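Pyridoxamine 5'-phosphate oxidase-related, FMN-binding protein (PDB 6VNA) is a haem-binding relative of the FMN-binding pyridoxamine 5'-phosphate oxidases and probably acts as a noncanonical haem oxygenase that degrades c-type haem. Local coordinates at residues 96-102 against 131-137. Residues are numbered along the deposited sequence; the frame is centred on the assembly and turned at random.
Sequences LGRAVPA and WRIEPVS
Trp131 sets CG anti to its carbonyl carbon (chi1 -65°), which swings the indole across to Ala99 and Pro101, while Arg98, its CG between the backbone N and the carbonyl carbon (chi1 56°), bends further along to bring its guanidinium back to Glu134. Pro101 CG sits over one indole face, a CH-pi contact 4.3 Å from the centroid of the Trp131 six-membered ring. Ala99 CB meets Trp131 CE3 obliquely at 3.5 Å, and Leu68 of helix 63-70 packs on both residues. Were Trp131 an alanine, Pro101 would probably lose the face it rests on, and a gap would open beside Ala99 and Leu68. On the other face, Arg98 NH1 forms a salt bridge to Glu134 OE1 at 2.7 Å, the guanidinium and carboxylate planes 51° apart. Paired backbone bonds join Arg98 to Glu134 and Val100 to Arg132 in this antiparallel ladder. At its end a classic beta bulge sets Val136 and Ser137 against Leu96: Leu96 O takes Val136 N at 3.0 Å and, weakly, Ser137 N; Val136 CG2, at the corner, lies 3.7 Å from Arg98 CD. Arg132 NH1 and NH2 make salt bridges to Asp49 and Asp51. Thus one face, with buried Ala99, Trp131 and Ile133, is apolar, the other mixes charges with Leu96 and Val100, consistent with a strand pair of this family's split barrel.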
ATOM      1  N   LEU A  96      -7.385  -6.981  -2.594  1.00 53.81           N
ATOM      2  CA  LEU A  96      -8.627  -6.207  -2.341  1.00 52.72           C
ATOM      3  C   LEU A  96      -9.404  -6.974  -1.268  1.00 50.43           C
ATOM      4  O   LEU A  96      -9.623  -8.165  -1.459  1.00 47.89           O
ATOM      5  CB  LEU A  96      -9.450  -6.083  -3.628  1.00 50.59           C
ATOM      6  CG  LEU A  96      -8.822  -5.349  -4.818  1.00 53.17           C
ATOM      7  CD1 LEU A  96      -9.796  -5.282  -5.985  1.00 48.60           C
ATOM      8  CD2 LEU A  96      -8.368  -3.946  -4.463  1.00 55.88           C
ATOM      9  N   GLY A  97      -9.765  -6.313  -0.166  1.00 49.15           N
ATOM     10  CA  GLY A  97     -10.382  -6.982   0.988  1.00 53.19           C
ATOM     11  C   GLY A  97     -11.351  -6.071   1.708  1.00 53.15           C
ATOM     12  O   GLY A  97     -11.504  -4.899   1.263  1.00 47.42           O
ATOM     13  N   ARG A  98     -11.966  -6.598   2.774  1.00 52.28           N
ATOM     14  CA  ARG A  98     -12.790  -5.830   3.737  1.00 59.86           C
ATOM     15  C   ARG A  98     -12.226  -6.055   5.146  1.00 53.18           C
ATOM     16  O   ARG A  98     -12.012  -7.201   5.529  1.00 59.52           O
ATOM     17  CB  ARG A  98     -14.278  -6.177   3.579  1.00 71.96           C
ATOM     18  CG  ARG A  98     -14.643  -7.654   3.696  1.00 92.94           C
ATOM     19  CD  ARG A  98     -14.718  -8.401   2.365  1.00108.74           C
ATOM     20  NE  ARG A  98     -15.924  -9.215   2.170  1.00110.92           N
ATOM     21  CZ  ARG A  98     -16.167 -10.407   2.722  1.00110.60           C
ATOM     22  NH1 ARG A  98     -15.303 -10.965   3.553  1.00100.79           N
ATOM     23  NH2 ARG A  98     -17.297 -11.035   2.446  1.00118.35           N
ATOM     24  N   ALA A  99     -11.979  -4.975   5.880  1.00 47.89           N
ATOM     25  CA  ALA A  99     -11.419  -4.994   7.242  1.00 53.23           C
ATOM     26  C   ALA A  99     -12.526  -5.362   8.229  1.00 57.85           C
ATOM     27  O   ALA A  99     -13.661  -4.926   8.027  1.00 66.46           O
ATOM     28  CB  ALA A  99     -10.814  -3.652   7.567  1.00 54.46           C
ATOM     29  N   VAL A 100     -12.181  -6.137   9.251  1.00 56.94           N
ATOM     30  CA  VAL A 100     -13.089  -6.614  10.330  1.00 61.76           C
ATOM     31  C   VAL A 100     -12.303  -6.599  11.632  1.00 54.75           C
ATOM     32  O   VAL A 100     -11.289  -7.265  11.724  1.00 60.10           O
ATOM     33  CB  VAL A 100     -13.621  -8.031  10.036  1.00 67.37           C
ATOM     34  CG1 VAL A 100     -14.538  -8.528  11.152  1.00 71.96           C
ATOM     35  CG2 VAL A 100     -14.316  -8.100   8.684  1.00 67.51           C
ATOM     36  N   PRO A 101     -12.732  -5.870  12.681  1.00 56.82           N
ATOM     37  CA  PRO A 101     -12.086  -5.976  13.987  1.00 57.90           C
ATOM     38  C   PRO A 101     -11.959  -7.451  14.395  1.00 62.36           C
ATOM     39  O   PRO A 101     -12.870  -8.225  14.180  1.00 70.94           O
ATOM     40  CB  PRO A 101     -13.022  -5.201  14.923  1.00 56.03           C
ATOM     41  CG  PRO A 101     -13.709  -4.213  14.003  1.00 62.35           C
ATOM     42  CD  PRO A 101     -13.859  -4.924  12.673  1.00 58.05           C
ATOM     43  N   ALA A 102     -10.800  -7.825  14.915  1.00 70.61           N
ATOM     44  CA  ALA A 102     -10.474  -9.221  15.257  1.00 74.92           C
ATOM     45  C   ALA A 102     -10.629  -9.390  16.765  1.00 87.92           C
ATOM     46  O   ALA A 102     -10.191  -8.484  17.525  1.00 69.78           O
ATOM     47  CB  ALA A 102      -9.083  -9.552  14.797  1.00 76.66           C
ATOM     48  N   TRP A 131      -7.065  -6.015  13.219  1.00 55.50           N
ATOM     49  CA  TRP A 131      -8.056  -6.088  12.111  1.00 55.16           C
ATOM     50  C   TRP A 131      -7.728  -7.267  11.184  1.00 57.33           C
ATOM     51  O   TRP A 131      -6.587  -7.302  10.675  1.00 53.43           O
ATOM     52  CB  TRP A 131      -8.009  -4.803  11.288  1.00 57.03           C
ATOM     53  CG  TRP A 131      -8.420  -3.561  12.007  1.00 58.29           C
ATOM     54  CD1 TRP A 131      -7.701  -2.810  12.892  1.00 59.04           C
ATOM     55  CD2 TRP A 131      -9.662  -2.874  11.814  1.00 58.38           C
ATOM     56  NE1 TRP A 131      -8.432  -1.718  13.291  1.00 57.99           N
ATOM     57  CE2 TRP A 131      -9.638  -1.733  12.646  1.00 57.05           C
ATOM     58  CE3 TRP A 131     -10.791  -3.137  11.030  1.00 58.99           C
ATOM     59  CZ2 TRP A 131     -10.706  -0.846  12.710  1.00 57.96           C
ATOM     60  CZ3 TRP A 131     -11.852  -2.261  11.100  1.00 62.91           C
ATOM     61  CH2 TRP A 131     -11.801  -1.131  11.922  1.00 62.79           C
ATOM     62  N   ARG A 132      -8.695  -8.150  10.918  1.00 51.60           N
ATOM     63  CA  ARG A 132      -8.611  -9.150   9.828  1.00 54.30           C
ATOM     64  C   ARG A 132      -8.986  -8.450   8.527  1.00 55.80           C
ATOM     65  O   ARG A 132     -10.004  -7.758   8.512  1.00 58.07           O
ATOM     66  CB  ARG A 132      -9.557 -10.329  10.069  1.00 54.71           C
ATOM     67  CG  ARG A 132      -9.130 -11.231  11.215  1.00 59.96           C
ATOM     68  CD  ARG A 132     -10.234 -12.192  11.615  1.00 63.56           C
ATOM     69  NE  ARG A 132     -10.723 -12.983  10.497  1.00 63.35           N
ATOM     70  CZ  ARG A 132     -10.230 -14.154  10.108  1.00 64.21           C
ATOM     71  NH1 ARG A 132      -9.192 -14.693  10.727  1.00 70.34           N
ATOM     72  NH2 ARG A 132     -10.767 -14.778   9.077  1.00 66.19           N
ATOM     73  N   ILE A 133      -8.193  -8.614   7.476  1.00 55.17           N
ATOM     74  CA  ILE A 133      -8.531  -8.059   6.137  1.00 51.92           C
ATOM     75  C   ILE A 133      -8.879  -9.250   5.261  1.00 56.53           C
ATOM     76  O   ILE A 133      -7.949  -9.912   4.765  1.00 58.96           O
ATOM     77  CB  ILE A 133      -7.402  -7.164   5.594  1.00 52.26           C
ATOM     78  CG1 ILE A 133      -7.167  -5.993   6.548  1.00 54.49           C
ATOM     79  CG2 ILE A 133      -7.730  -6.663   4.197  1.00 52.28           C
ATOM     80  CD1 ILE A 133      -5.859  -5.319   6.373  1.00 63.95           C
ATOM     81  N   GLU A 134     -10.179  -9.535   5.156  1.00 56.76           N
ATOM     82  CA  GLU A 134     -10.721 -10.735   4.481  1.00 54.10           C
ATOM     83  C   GLU A 134     -10.647 -10.501   2.983  1.00 54.28           C
ATOM     84  O   GLU A 134     -11.205  -9.537   2.480  1.00 59.68           O
ATOM     85  CB  GLU A 134     -12.147 -11.021   4.937  1.00 57.55           C
ATOM     86  CG  GLU A 134     -12.239 -11.397   6.404  1.00 69.92           C
ATOM     87  CD  GLU A 134     -13.659 -11.441   6.949  1.00 78.82           C
ATOM     88  OE1 GLU A 134     -14.587 -11.095   6.188  1.00 85.07           O
ATOM     89  OE2 GLU A 134     -13.829 -11.814   8.137  1.00 82.13           O
ATOM     90  N   PRO A 135      -9.898 -11.335   2.238  1.00 56.80           N
ATOM     91  CA  PRO A 135      -9.726 -11.109   0.810  1.00 57.76           C
ATOM     92  C   PRO A 135     -10.973 -11.452  -0.004  1.00 56.49           C
ATOM     93  O   PRO A 135     -11.619 -12.430   0.279  1.00 56.83           O
ATOM     94  CB  PRO A 135      -8.538 -12.009   0.421  1.00 61.17           C
ATOM     95  CG  PRO A 135      -8.493 -13.075   1.498  1.00 61.95           C
ATOM     96  CD  PRO A 135      -9.057 -12.431   2.746  1.00 58.71           C
ATOM     97  N   VAL A 136     -11.222 -10.616  -1.003  1.00 52.17           N
ATOM     98  CA  VAL A 136     -12.188 -10.822  -2.111  1.00 57.15           C
ATOM     99  C   VAL A 136     -11.402 -11.258  -3.352  1.00 58.76           C
ATOM    100  O   VAL A 136     -11.780 -12.286  -3.938  1.00 65.52           O
ATOM    101  CB  VAL A 136     -12.985  -9.523  -2.363  1.00 57.74           C
ATOM    102  CG1 VAL A 136     -13.860  -9.610  -3.595  1.00 57.21           C
ATOM    103  CG2 VAL A 136     -13.807  -9.126  -1.151  1.00 58.76           C
ATOM    104  N   SER A 137     -10.366 -10.494  -3.740  1.00 54.44           N
ATOM    105  CA  SER A 137      -9.544 -10.729  -4.957  1.00 51.02           C
ATOM    106  C   SER A 137      -8.062 -10.336  -4.751  1.00 50.05           C
ATOM    107  O   SER A 137      -7.718  -9.679  -3.742  1.00 47.63           O
ATOM    108  CB  SER A 137     -10.146 -10.010  -6.136  1.00 51.48           C
ATOM    109  OG  SER A 137      -9.781  -8.640  -6.135  1.00 55.91           O
TER